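PDB 1QHB: vanadium-dependent bromoperoxidase, which catalyses the halogenation of organic substrates with bromide and hydrogen peroxide, using a bound vanadate, and assembles as a calcium-stabilised homododecamer. Local coordinates for residues T200-K203 against L204-P208; P235-Q239 against F240-G244; G316-L319 against I320-R324. All coordinates share one frame; numbering follows the deposited sequence.

Interaction 1 (T200-K203 against L204-P208)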
ATOM      1  N   THR A 200      -0.841 -42.839 -43.407  1.00 25.73           N
ATOM      2  CA  THR A 200      -0.136 -43.359 -42.231  1.00 23.73           C
ATOM      3  C   THR A 200      -0.523 -42.539 -41.009  1.00 23.15           C
ATOM      4  O   THR A 200      -0.586 -41.322 -41.108  1.00 23.51           O
ATOM      5  CB  THR A 200       1.379 -43.136 -42.455  1.00 24.46           C
ATOM      6  OG1 THR A 200       1.699 -43.825 -43.668  1.00 22.97           O
ATOM      7  CG2 THR A 200       2.276 -43.665 -41.365  1.00 24.49           C
ATOM      8  N   PRO A 201      -0.777 -43.163 -39.877  1.00 24.11           N
ATOM      9  CA  PRO A 201      -1.179 -42.465 -38.677  1.00 22.83           C
ATOM     10  C   PRO A 201      -0.004 -41.791 -37.990  1.00 22.25           C
ATOM     11  O   PRO A 201       1.159 -41.969 -38.320  1.00 19.78           O
ATOM     12  CB  PRO A 201      -1.730 -43.534 -37.757  1.00 24.62           C
ATOM     13  CG  PRO A 201      -1.163 -44.830 -38.256  1.00 25.11           C
ATOM     14  CD  PRO A 201      -0.763 -44.647 -39.690  1.00 22.93           C
ATOM     15  N   ALA A 202      -0.328 -40.890 -37.074  1.00 21.23           N
ATOM     16  CA  ALA A 202       0.718 -40.196 -36.320  1.00 21.12           C
ATOM     17  C   ALA A 202       1.481 -41.285 -35.552  1.00 19.71           C
ATOM     18  O   ALA A 202       0.924 -42.361 -35.335  1.00 18.46           O
ATOM     19  CB  ALA A 202       0.081 -39.223 -35.316  1.00 17.42           C
ATOM     20  N   LYS A 203       2.674 -40.978 -35.068  1.00 18.17           N
ATOM     21  CA  LYS A 203       3.410 -41.951 -34.239  1.00 24.25           C
ATOM     22  C   LYS A 203       3.551 -41.474 -32.794  1.00 20.27           C
ATOM     23  O   LYS A 203       3.595 -40.263 -32.575  1.00 21.08           O
ATOM     24  CB  LYS A 203       4.813 -42.197 -34.801  1.00 34.84           C
ATOM     25  CG  LYS A 203       4.897 -42.951 -36.105  1.00 49.26           C
ATOM     26  CD  LYS A 203       6.196 -43.749 -36.195  1.00 63.77           C
ATOM     27  CE  LYS A 203       6.205 -44.558 -37.486  1.00 75.15           C
ATOM     28  NZ  LYS A 203       7.509 -45.242 -37.713  1.00 82.17           N
ATOM     29  N   LEU A 204       3.581 -42.343 -31.803  1.00 19.74           N
ATOM     30  CA  LEU A 204       3.742 -41.955 -30.401  1.00 21.37           C
ATOM     31  C   LEU A 204       4.968 -41.059 -30.345  1.00 22.48           C
ATOM     32  O   LEU A 204       5.967 -41.408 -30.963  1.00 25.36           O
ATOM     33  CB  LEU A 204       4.009 -43.151 -29.525  1.00 21.56           C
ATOM     34  CG  LEU A 204       3.918 -43.025 -28.011  1.00 27.75           C
ATOM     35  CD1 LEU A 204       2.524 -42.609 -27.545  1.00 25.90           C
ATOM     36  CD2 LEU A 204       4.254 -44.398 -27.430  1.00 26.92           C
ATOM     37  N   GLY A 205       4.967 -39.922 -29.666  1.00 23.16           N
ATOM     38  CA  GLY A 205       6.212 -39.141 -29.719  1.00 22.08           C
ATOM     39  C   GLY A 205       5.994 -37.907 -30.579  1.00 23.67           C
ATOM     40  O   GLY A 205       6.726 -36.943 -30.409  1.00 26.02           O
ATOM     41  N   ASP A 206       4.997 -37.936 -31.484  1.00 20.10           N
ATOM     42  CA  ASP A 206       4.782 -36.729 -32.271  1.00 20.17           C
ATOM     43  C   ASP A 206       4.169 -35.649 -31.360  1.00 19.16           C
ATOM     44  O   ASP A 206       3.391 -35.892 -30.437  1.00 20.77           O
ATOM     45  CB  ASP A 206       3.838 -37.017 -33.434  1.00 16.94           C
ATOM     46  CG  ASP A 206       4.417 -37.861 -34.515  1.00 21.90           C
ATOM     47  OD1 ASP A 206       5.656 -37.966 -34.642  1.00 27.16           O
ATOM     48  OD2 ASP A 206       3.655 -38.419 -35.330  1.00 23.49           O
ATOM     49  N   PRO A 207       4.397 -34.399 -31.720  1.00 20.47           N
ATOM     50  CA  PRO A 207       3.798 -33.277 -31.018  1.00 20.04           C
ATOM     51  C   PRO A 207       2.286 -33.414 -31.003  1.00 19.35           C
ATOM     52  O   PRO A 207       1.604 -33.642 -32.008  1.00 21.53           O
ATOM     53  CB  PRO A 207       4.199 -32.061 -31.835  1.00 18.53           C
ATOM     54  CG  PRO A 207       5.242 -32.489 -32.801  1.00 22.36           C
ATOM     55  CD  PRO A 207       5.228 -33.993 -32.889  1.00 19.79           C
ATOM     56  N   PRO A 208       1.677 -33.171 -29.853  1.00 20.76           N
ATOM     57  CA  PRO A 208       0.246 -33.259 -29.687  1.00 18.03           C
ATOM     58  C   PRO A 208      -0.509 -32.414 -30.687  1.00 19.04           C
ATOM     59  O   PRO A 208      -1.584 -32.865 -31.138  1.00 21.33           O
ATOM     60  CB  PRO A 208      -0.038 -32.833 -28.265  1.00 18.35           C
ATOM     61  CG  PRO A 208       1.255 -33.058 -27.549  1.00 22.08           C
ATOM     62  CD  PRO A 208       2.369 -32.965 -28.548  1.00 20.48           C
TER

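Interaction 2 (P235-Q239 against F240-G244)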
ATOM      1  N   PRO A 235     -24.455 -31.955 -46.393  1.00 11.99           N
ATOM      2  CA  PRO A 235     -23.914 -31.185 -47.493  1.00 12.13           C
ATOM      3  C   PRO A 235     -22.663 -30.417 -47.112  1.00 14.00           C
ATOM      4  O   PRO A 235     -22.445 -30.071 -45.951  1.00 13.09           O
ATOM      5  CB  PRO A 235     -25.037 -30.272 -47.931  1.00 13.92           C
ATOM      6  CG  PRO A 235     -26.265 -30.825 -47.296  1.00 13.11           C
ATOM      7  CD  PRO A 235     -25.835 -31.542 -46.053  1.00 12.01           C
ATOM      8  N   TYR A 236     -21.879 -30.100 -48.142  1.00 10.88           N
ATOM      9  CA  TYR A 236     -20.618 -29.420 -47.965  1.00 10.66           C
ATOM     10  C   TYR A 236     -20.857 -28.046 -47.345  1.00 14.89           C
ATOM     11  O   TYR A 236     -20.126 -27.624 -46.463  1.00 12.24           O
ATOM     12  CB  TYR A 236     -19.962 -29.275 -49.358  1.00  7.35           C
ATOM     13  CG  TYR A 236     -18.563 -28.726 -49.177  1.00 10.72           C
ATOM     14  CD1 TYR A 236     -18.380 -27.379 -48.931  1.00 10.90           C
ATOM     15  CD2 TYR A 236     -17.451 -29.539 -49.214  1.00 10.53           C
ATOM     16  CE1 TYR A 236     -17.131 -26.843 -48.710  1.00 10.90           C
ATOM     17  CE2 TYR A 236     -16.175 -28.993 -49.017  1.00  9.35           C
ATOM     18  CZ  TYR A 236     -16.033 -27.672 -48.742  1.00 12.94           C
ATOM     19  OH  TYR A 236     -14.806 -27.101 -48.505  1.00 15.51           O
ATOM     20  N   LEU A 237     -21.787 -27.282 -47.942  1.00 13.44           N
ATOM     21  CA  LEU A 237     -22.063 -25.922 -47.536  1.00 11.83           C
ATOM     22  C   LEU A 237     -23.060 -25.831 -46.385  1.00 13.18           C
ATOM     23  O   LEU A 237     -24.087 -26.504 -46.263  1.00  9.76           O
ATOM     24  CB  LEU A 237     -22.585 -25.067 -48.685  1.00 11.27           C
ATOM     25  CG  LEU A 237     -21.603 -24.861 -49.849  1.00 18.64           C
ATOM     26  CD1 LEU A 237     -22.344 -24.313 -51.054  1.00 12.75           C
ATOM     27  CD2 LEU A 237     -20.462 -23.921 -49.500  1.00 11.64           C
ATOM     28  N   SER A 238     -22.667 -24.947 -45.458  1.00  8.71           N
ATOM     29  CA  SER A 238     -23.470 -24.720 -44.278  1.00  9.76           C
ATOM     30  C   SER A 238     -24.791 -24.212 -44.779  1.00 11.26           C
ATOM     31  O   SER A 238     -24.813 -23.337 -45.679  1.00 13.05           O
ATOM     32  CB  SER A 238     -22.765 -23.636 -43.415  1.00 10.13           C
ATOM     33  OG  SER A 238     -23.668 -23.222 -42.373  1.00  8.39           O
ATOM     34  N   GLN A 239     -25.900 -24.542 -44.110  1.00 11.43           N
ATOM     35  CA  GLN A 239     -27.182 -23.978 -44.504  1.00  9.62           C
ATOM     36  C   GLN A 239     -27.132 -22.460 -44.435  1.00 12.93           C
ATOM     37  O   GLN A 239     -27.815 -21.729 -45.162  1.00 14.83           O
ATOM     38  CB  GLN A 239     -28.309 -24.440 -43.531  1.00  9.71           C
ATOM     39  CG  GLN A 239     -28.524 -25.961 -43.551  1.00 10.17           C
ATOM     40  CD  GLN A 239     -28.971 -26.397 -44.955  1.00 15.20           C
ATOM     41  OE1 GLN A 239     -30.049 -26.006 -45.424  1.00 12.55           O
ATOM     42  NE2 GLN A 239     -28.069 -27.144 -45.574  1.00  7.70           N
ATOM     43  N   PHE A 240     -26.361 -21.898 -43.517  1.00 13.18           N
ATOM     44  CA  PHE A 240     -26.338 -20.469 -43.247  1.00 10.16           C
ATOM     45  C   PHE A 240     -25.702 -19.599 -44.315  1.00 10.33           C
ATOM     46  O   PHE A 240     -25.844 -18.347 -44.215  1.00 11.05           O
ATOM     47  CB  PHE A 240     -25.629 -20.228 -41.883  1.00 12.11           C
ATOM     48  CG  PHE A 240     -26.388 -20.840 -40.723  1.00 13.56           C
ATOM     49  CD1 PHE A 240     -27.719 -20.587 -40.497  1.00 13.28           C
ATOM     50  CD2 PHE A 240     -25.744 -21.685 -39.853  1.00  8.83           C
ATOM     51  CE1 PHE A 240     -28.376 -21.138 -39.408  1.00 21.60           C
ATOM     52  CE2 PHE A 240     -26.400 -22.270 -38.783  1.00 10.99           C
ATOM     53  CZ  PHE A 240     -27.710 -22.003 -38.557  1.00 15.62           C
ATOM     54  N   ILE A 241     -25.023 -20.192 -45.283  1.00  7.58           N
ATOM     55  CA  ILE A 241     -24.452 -19.421 -46.386  1.00  9.90           C
ATOM     56  C   ILE A 241     -25.245 -19.581 -47.675  1.00 13.25           C
ATOM     57  O   ILE A 241     -24.884 -18.939 -48.674  1.00 13.27           O
ATOM     58  CB  ILE A 241     -22.956 -19.745 -46.547  1.00 11.83           C
ATOM     59  CG1 ILE A 241     -22.148 -18.544 -47.095  1.00  6.74           C
ATOM     60  CG2 ILE A 241     -22.641 -21.031 -47.259  1.00  8.46           C
ATOM     61  CD1 ILE A 241     -20.693 -18.795 -47.110  1.00  7.86           C
ATOM     62  N   ILE A 242     -26.362 -20.309 -47.678  1.00  9.28           N
ATOM     63  CA  ILE A 242     -27.197 -20.457 -48.844  1.00 12.48           C
ATOM     64  C   ILE A 242     -28.671 -20.217 -48.569  1.00 13.40           C
ATOM     65  O   ILE A 242     -29.356 -19.793 -49.507  1.00 16.64           O
ATOM     66  CB  ILE A 242     -27.154 -21.843 -49.517  1.00 13.69           C
ATOM     67  CG1 ILE A 242     -27.411 -22.971 -48.510  1.00 12.67           C
ATOM     68  CG2 ILE A 242     -25.865 -22.023 -50.285  1.00  8.01           C
ATOM     69  CD1 ILE A 242     -27.474 -24.340 -49.176  1.00 14.16           C
ATOM     70  N   VAL A 243     -29.262 -20.472 -47.405  1.00 11.73           N
ATOM     71  CA  VAL A 243     -30.688 -20.253 -47.284  1.00 10.59           C
ATOM     72  C   VAL A 243     -30.980 -18.833 -46.793  1.00 16.34           C
ATOM     73  O   VAL A 243     -30.139 -18.162 -46.167  1.00 14.73           O
ATOM     74  CB  VAL A 243     -31.372 -21.202 -46.285  1.00 13.54           C
ATOM     75  CG1 VAL A 243     -30.996 -22.637 -46.591  1.00 18.86           C
ATOM     76  CG2 VAL A 243     -30.954 -20.855 -44.850  1.00 18.00           C
ATOM     77  N   GLY A 244     -32.253 -18.508 -46.970  1.00 10.63           N
ATOM     78  CA  GLY A 244     -32.825 -17.309 -46.401  1.00 11.99           C
ATOM     79  C   GLY A 244     -33.476 -17.669 -45.047  1.00 14.29           C
ATOM     80  O   GLY A 244     -33.333 -18.760 -44.494  1.00 10.96           O
TER

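Interaction 3 (G316-L319 against I320-R324)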
ATOM      1  N   GLY A 316     -24.847 -10.375 -63.047  1.00 14.17           N
ATOM      2  CA  GLY A 316     -25.737 -11.065 -62.135  1.00 11.18           C
ATOM      3  C   GLY A 316     -25.034 -11.605 -60.884  1.00 13.53           C
ATOM      4  O   GLY A 316     -24.020 -11.118 -60.397  1.00 12.18           O
ATOM      5  N   ALA A 317     -25.665 -12.633 -60.330  1.00 10.70           N
ATOM      6  CA  ALA A 317     -25.226 -13.262 -59.097  1.00 13.31           C
ATOM      7  C   ALA A 317     -25.861 -14.653 -58.968  1.00 12.52           C
ATOM      8  O   ALA A 317     -26.974 -14.801 -59.416  1.00 10.80           O
ATOM      9  CB  ALA A 317     -25.761 -12.353 -57.968  1.00 10.87           C
ATOM     10  N   ARG A 318     -25.267 -15.570 -58.205  1.00 11.48           N
ATOM     11  CA  ARG A 318     -25.960 -16.848 -58.039  1.00 12.15           C
ATOM     12  C   ARG A 318     -25.645 -17.420 -56.661  1.00 11.93           C
ATOM     13  O   ARG A 318     -24.675 -16.985 -55.990  1.00 13.02           O
ATOM     14  CB  ARG A 318     -25.516 -17.727 -59.205  1.00  7.71           C
ATOM     15  CG  ARG A 318     -24.033 -18.106 -59.082  1.00 12.58           C
ATOM     16  CD  ARG A 318     -23.583 -18.889 -60.321  1.00 11.41           C
ATOM     17  NE  ARG A 318     -22.224 -19.345 -60.216  1.00 11.58           N
ATOM     18  CZ  ARG A 318     -21.501 -19.865 -61.185  1.00 14.74           C
ATOM     19  NH1 ARG A 318     -22.075 -20.004 -62.384  1.00 14.04           N
ATOM     20  NH2 ARG A 318     -20.265 -20.292 -60.947  1.00  9.97           N
ATOM     21  N   LEU A 319     -26.485 -18.351 -56.219  1.00  9.56           N
ATOM     22  CA  LEU A 319     -26.206 -19.054 -54.955  1.00 12.12           C
ATOM     23  C   LEU A 319     -24.856 -19.714 -55.125  1.00 13.63           C
ATOM     24  O   LEU A 319     -24.598 -20.163 -56.256  1.00 16.39           O
ATOM     25  CB  LEU A 319     -27.303 -20.098 -54.668  1.00  7.99           C
ATOM     26  CG  LEU A 319     -28.659 -19.448 -54.359  1.00 18.47           C
ATOM     27  CD1 LEU A 319     -29.747 -20.525 -54.348  1.00 12.94           C
ATOM     28  CD2 LEU A 319     -28.659 -18.656 -53.052  1.00  7.49           C
ATOM     29  N   ILE A 320     -24.027 -19.820 -54.108  1.00 14.30           N
ATOM     30  CA  ILE A 320     -22.737 -20.473 -54.270  1.00 13.04           C
ATOM     31  C   ILE A 320     -22.892 -21.810 -54.977  1.00 14.02           C
ATOM     32  O   ILE A 320     -23.487 -22.777 -54.501  1.00 14.06           O
ATOM     33  CB  ILE A 320     -21.966 -20.608 -52.938  1.00 14.54           C
ATOM     34  CG1 ILE A 320     -21.604 -19.175 -52.450  1.00 12.40           C
ATOM     35  CG2 ILE A 320     -20.713 -21.436 -53.118  1.00  8.16           C
ATOM     36  CD1 ILE A 320     -21.237 -19.228 -50.946  1.00 15.67           C
ATOM     37  N   ARG A 321     -22.144 -22.007 -56.061  1.00 15.38           N
ATOM     38  CA  ARG A 321     -22.196 -23.219 -56.874  1.00 13.50           C
ATOM     39  C   ARG A 321     -20.907 -23.979 -57.030  1.00 13.46           C
ATOM     40  O   ARG A 321     -20.823 -25.211 -56.959  1.00 11.91           O
ATOM     41  CB  ARG A 321     -22.580 -22.637 -58.278  1.00 15.31           C
ATOM     42  CG  ARG A 321     -23.502 -23.508 -59.054  1.00 17.86           C
ATOM     43  CD  ARG A 321     -24.137 -22.837 -60.292  1.00 21.93           C
ATOM     44  NE  ARG A 321     -24.855 -23.935 -60.953  1.00 16.12           N
ATOM     45  CZ  ARG A 321     -26.051 -24.362 -60.517  1.00 19.50           C
ATOM     46  NH1 ARG A 321     -26.796 -23.822 -59.536  1.00 13.42           N
ATOM     47  NH2 ARG A 321     -26.536 -25.416 -61.193  1.00 18.65           N
ATOM     48  N   THR A 322     -19.835 -23.231 -57.350  1.00 10.51           N
ATOM     49  CA  THR A 322     -18.556 -23.861 -57.579  1.00 11.59           C
ATOM     50  C   THR A 322     -17.578 -23.513 -56.456  1.00 14.62           C
ATOM     51  O   THR A 322     -17.791 -22.567 -55.699  1.00 12.98           O
ATOM     52  CB  THR A 322     -17.915 -23.414 -58.903  1.00 10.39           C
ATOM     53  OG1 THR A 322     -17.865 -21.972 -58.926  1.00 10.06           O
ATOM     54  CG2 THR A 322     -18.788 -23.762 -60.120  1.00  8.02           C
ATOM     55  N   ILE A 323     -16.491 -24.271 -56.398  1.00 13.94           N
ATOM     56  CA  ILE A 323     -15.384 -23.955 -55.491  1.00 14.07           C
ATOM     57  C   ILE A 323     -14.940 -22.515 -55.698  1.00 14.51           C
ATOM     58  O   ILE A 323     -14.755 -21.790 -54.720  1.00 14.04           O
ATOM     59  CB  ILE A 323     -14.249 -24.955 -55.746  1.00 13.32           C
ATOM     60  CG1 ILE A 323     -14.710 -26.297 -55.138  1.00 14.58           C
ATOM     61  CG2 ILE A 323     -12.927 -24.508 -55.147  1.00  8.91           C
ATOM     62  CD1 ILE A 323     -13.725 -27.402 -55.349  1.00 14.89           C
ATOM     63  N   ARG A 324     -14.932 -22.020 -56.936  1.00 11.78           N
ATOM     64  CA  ARG A 324     -14.501 -20.659 -57.239  1.00 11.06           C
ATOM     65  C   ARG A 324     -15.425 -19.678 -56.559  1.00 13.02           C
ATOM     66  O   ARG A 324     -14.950 -18.642 -56.030  1.00 13.88           O
ATOM     67  CB  ARG A 324     -14.438 -20.416 -58.755  1.00  8.85           C
ATOM     68  CG  ARG A 324     -13.751 -19.101 -59.146  1.00 10.35           C
ATOM     69  CD  ARG A 324     -13.611 -18.908 -60.662  1.00 12.84           C
ATOM     70  NE  ARG A 324     -12.782 -19.968 -61.304  1.00 11.23           N
ATOM     71  CZ  ARG A 324     -11.457 -19.992 -61.269  1.00 16.62           C
ATOM     72  NH1 ARG A 324     -10.772 -19.032 -60.638  1.00 12.30           N
ATOM     73  NH2 ARG A 324     -10.771 -20.969 -61.854  1.00 10.25           N
TER
HETATM   74  O   HOH W   1     -26.373 -21.236 -58.162  1.00 14.12           O

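Interaction 1 (T200-K203 against L204-P208)
The Asp206 carboxylate folds back over the backbone of Lys203, with Asp206 CG 3.2 Å from Lys203 O. The four residues Lys203 to Asp206 form a type II beta turn in the loop that joins helix 196-199 to helix 208-213. Two hydrogen bonds join its ends. The turn's own bond runs from Asp206 N to Lys203 O, 2.9 Å long, with the donor tilted from the carbonyl plane. The second is supplied by the side chain: Lys203 N donates to Asp206 OD2 over 2.8 Å. This bond is nearly straight at the hydrogen (169°), yet it reaches OD2 from above the carboxylate, 55° out of its plane. The first torsion of Asp206 makes it possible, since chi1 of -71° sets CG beside the residue's own N, on the side where the turn closes. The same first and last residues are therefore joined twice, once through backbone alone and once through a carboxylate. An alanine in place of Asp206 would probably keep the turn's backbone bond but leave Lys203 N without its carboxylate acceptor and the start of the turn freer to shift. Gly205, with a positive phi, has backbone angles at which a side chain would collide with the preceding carbonyl oxygen. Leu204 directs its side chain away from the turn and packs on Leu204 of one neighbouring subunit and on Lys203 of another, so the turn lies at a junction of subunits in the dodecamer. Beside the carboxylate, Ala202 CB lies 3.7 Å from Asp206 OD2.

Interaction 2 (P235-Q239 against F240-G244)
Ser238 OG takes a hydrogen bond from Phe240 N at 3.2 Å and is also hydrogen-bonded to Glu533 O of helix 530-548. With chi1 at 169°, OG lies beside the residue's own carbonyl carbon, facing the amide two residues on. Ser238 O is used as well, accepting from Ile241 N at 3.2 Å from well above the carbonyl plane. The next carbonyl serves two donors. Val243 N approaches Gln239 O nearly along the C=O axis at 3.0 Å, whereas Ile242 N, 3.2 Å from Gln239 O, comes in 60° out of the plane. The bonds to Ile241 N and Ile242 N are i to i+3 bonds of successive turns and that to Val243 N is i to i+4, all within the long loop between helix 208-213 and strand 251-253. Amides 240 to 243 are thus all satisfied locally, while Gln239 N instead donates to Glu533 OE1. The Gln239 side chain bends at its second torsion, and its OE1 accepts from Phe510 N while passing 3.7 Å from Val243 CG1. On the apolar side, Leu237 CD2 and Ile241 CG2 meet at 4.3 Å, with the Ile241 side chain about 10 Å from that of His485, which probably binds vanadate.

Interaction 3 (G316-L319 against I320-R324)
The junction where strand 313-318 gives way to helix 323-332 holds two arginines, Arg318 and Arg321, crossing at about a right angle. Carbon meets the flat group here: Arg321 CD lies 3.8 Å above one face of the Arg318 guanidinium, offset toward its rim, and Arg321 CB comes within 3.8 Å of Arg318 NE. The two guanidinium planes are 56° apart, and Arg318 NH1 stays 5.0 Å from Arg321 NE, so the like charges do not touch. Arg318 reaches this place with CG between its backbone N and carbonyl carbon (chi1 68°) and the chain then extended as far as NE. At the edge of its guanidinium, Thr322 OG1 is 3.6 Å from Arg318 NH2 without forming a hydrogen bond.

Thr322 is the N-cap of helix 323-332, its OG1 making a weak bond to Asp325 N. Asp325 completes the strand-to-helix junction from the first turn of that helix: OD2 forms a salt bridge with Arg318 NE and accepts a hydrogen bond from Arg321 N. The carboxylate would be expected to offset the charge of the nearby arginine. The polar end of Arg321 leads elsewhere, with NH1 donating to Glu516 O and to a water 3.0 Å away, which lies in the guanidinium plane at its edge. That water in turn donates to Leu319 O over 2.8 Å, tying the arginine tip back to the chain two residues earlier. Ile320 packs on Trp329 of helix 323-332.

Along the chain the three contacts come in series, interaction 1 first and interaction 3 last. Interaction 1 stands apart at the surface: its centre is 35 Å from that of interaction 2 and 39 Å from that of interaction 3; it touches neither, and its Leu204 packs on neighbouring subunits. Interactions 2 and 3 are buried neighbours with centres 12 Å apart. They meet through Leu237 CD1 and Ile320 CG2 at 3.9 Å, and through Ile241 CD1 and Ile320 CD1, also at 3.9 Å. Strand 510-512 is common to both, touching Ile242 and Val243 of interaction 2 and Leu319 and Arg321 of interaction 3. The loop nearer the vanadate site thus rests directly on the strand-to-helix junction.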